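Local structure of Glucanase/chitosanase (Paenibacillus fukuinensis, 4ZZ8) at residues Q58-V63 and T111-V116. The protein probably hydrolyses O-glycosidic bonds of glucan and chitosan as a family 8 glycosidase, this chain being its F5/8 type C domain. Sequence-based numbering, arbitrary orientation.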
# COMPACT_ATOMS: atom_id res chain seq x y z
N GLN A 58 -11.05 -4.89 10.76
CA GLN A 58 -12.03 -4.96 9.65
C GLN A 58 -11.84 -6.31 8.98
O GLN A 58 -10.71 -6.77 8.92
CB GLN A 58 -11.78 -3.90 8.61
CG GLN A 58 -12.11 -2.53 9.12
CD GLN A 58 -13.59 -2.28 9.15
OE1 GLN A 58 -14.43 -3.03 8.63
NE2 GLN A 58 -13.92 -1.20 9.81
N SER A 59 -12.88 -6.87 8.45
CA SER A 59 -12.76 -7.99 7.50
C SER A 59 -12.55 -7.44 6.11
O SER A 59 -13.45 -6.79 5.58
CB SER A 59 -14.01 -8.92 7.60
OG SER A 59 -13.90 -9.95 6.64
N ILE A 60 -11.37 -7.70 5.49
CA ILE A 60 -11.04 -7.23 4.17
C ILE A 60 -10.76 -8.37 3.19
O ILE A 60 -10.32 -9.44 3.64
CB ILE A 60 -9.87 -6.26 4.24
CG1 ILE A 60 -8.59 -6.93 4.71
CG2 ILE A 60 -10.22 -5.07 5.18
CD1 ILE A 60 -7.35 -6.02 4.59
N SER A 61 -11.06 -8.16 1.90
CA SER A 61 -10.80 -9.18 0.89
C SER A 61 -10.32 -8.64 -0.38
O SER A 61 -10.09 -9.40 -1.32
CB SER A 61 -12.11 -10.07 0.71
OG SER A 61 -13.13 -9.28 0.18
N ARG A 62 -10.14 -7.32 -0.50
CA ARG A 62 -9.83 -6.75 -1.79
C ARG A 62 -9.01 -5.49 -1.56
O ARG A 62 -9.33 -4.70 -0.64
CB ARG A 62 -11.05 -6.32 -2.57
CG ARG A 62 -10.76 -5.81 -3.97
CD ARG A 62 -11.97 -5.91 -4.90
NE ARG A 62 -12.93 -4.87 -4.65
CZ ARG A 62 -13.06 -3.74 -5.36
NH1 ARG A 62 -12.23 -3.43 -6.36
NH2 ARG A 62 -14.03 -2.90 -5.03
N VAL A 63 -7.98 -5.34 -2.38
CA VAL A 63 -7.17 -4.10 -2.44
C VAL A 63 -7.10 -3.64 -3.85
O VAL A 63 -6.79 -4.45 -4.77
CB VAL A 63 -5.79 -4.36 -1.81
CG1 VAL A 63 -4.77 -3.28 -2.14
CG2 VAL A 63 -5.84 -4.58 -0.33
N THR A 111 -10.16 -11.69 5.53
CA THR A 111 -9.42 -11.81 6.74
C THR A 111 -9.65 -10.56 7.62
O THR A 111 -9.74 -9.44 7.11
CB THR A 111 -7.89 -11.95 6.47
OG1 THR A 111 -7.19 -12.06 7.71
CG2 THR A 111 -7.36 -10.82 5.60
N ASN A 112 -9.62 -10.78 8.93
CA ASN A 112 -9.50 -9.68 9.84
C ASN A 112 -8.15 -8.98 9.60
O ASN A 112 -7.15 -9.66 9.39
CB ASN A 112 -9.51 -10.11 11.26
CG ASN A 112 -10.95 -10.45 11.72
OD1 ASN A 112 -11.88 -10.26 10.98
ND2 ASN A 112 -11.10 -10.93 12.90
N ALA A 113 -8.15 -7.65 9.74
CA ALA A 113 -6.90 -6.85 9.60
C ALA A 113 -7.14 -5.53 10.35
O ALA A 113 -8.25 -5.01 10.29
CB ALA A 113 -6.57 -6.57 8.18
N LYS A 114 -6.16 -5.11 11.17
CA LYS A 114 -6.17 -3.73 11.67
C LYS A 114 -5.29 -2.84 10.84
O LYS A 114 -5.54 -1.65 10.73
CB LYS A 114 -5.73 -3.61 13.11
CG LYS A 114 -6.30 -2.33 13.67
CD LYS A 114 -5.56 -1.81 14.86
CE LYS A 114 -5.71 -0.30 14.96
NZ LYS A 114 -5.61 0.11 16.38
N PHE A 115 -4.26 -3.41 10.21
CA PHE A 115 -3.33 -2.62 9.31
C PHE A 115 -3.20 -3.40 8.01
O PHE A 115 -3.26 -4.66 8.01
CB PHE A 115 -1.93 -2.46 9.90
CG PHE A 115 -1.92 -1.83 11.29
CD1 PHE A 115 -2.09 -2.64 12.41
CD2 PHE A 115 -1.65 -0.49 11.48
CE1 PHE A 115 -2.08 -2.16 13.68
CE2 PHE A 115 -1.67 0.02 12.75
CZ PHE A 115 -1.85 -0.81 13.88
N VAL A 116 -2.95 -2.70 6.90
CA VAL A 116 -2.74 -3.32 5.60
C VAL A 116 -1.50 -2.61 5.03
O VAL A 116 -1.40 -1.39 5.06
CB VAL A 116 -3.88 -3.11 4.61
CG1 VAL A 116 -3.60 -4.03 3.39
CG2 VAL A 116 -5.20 -3.33 5.26
O HOH W 1 -12.94 -11.83 8.48
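Gln58 and Ala113, like Ile60 and Thr111, form antiparallel hydrogen-bonded pairs, each closed by two backbone bonds. Gln58 N reaches Ala113 O nearly straight (168° at the hydrogen), whereas the return bond, Ala113 N to Gln58 O at 2.8 Å, is bent to 134°. Between the two hydrogen-bonded pairs lies the non-hydrogen-bonded pair Ser59 and Asn112, whose polar side chains suit an exposed face: one water bridges Ser59 OG (2.8 Å) and Asn112 OD1, donating to the amide oxygen. CA-H...O contacts add to this pairing, from Asn112 CA to Gln58 O and from Ser59 CA to Thr111 O.

Strand 103-113 is the edge of its sheet in this beta sandwich, the jelly-roll fold of F5/8 type C domains, and strand 57-67 lies next to it, inside. At Lys114 the chain turns a corner, and Phe115 and Val116 continue in the opposing sheet. Apolar contacts therefore span the interior. Ile60 holds CG1 between its backbone N and carbonyl carbon (chi1 65°), sending CD1 inward to meet Val116 CG2 tip to tip at 3.5 Å; the small Ala113 CB leaves room for CD1 beside it at 3.7 Å. Leu54 and Val79 of the facing sheet also touch Ile60.

Thr111 divides its branches: CG2 lies 3.8 Å from Ile60 O, while OG1, opposite the backbone N, donates to Asn112 O at 2.9 Å. A valine here would probably leave Asn112 O without that hydroxyl donor.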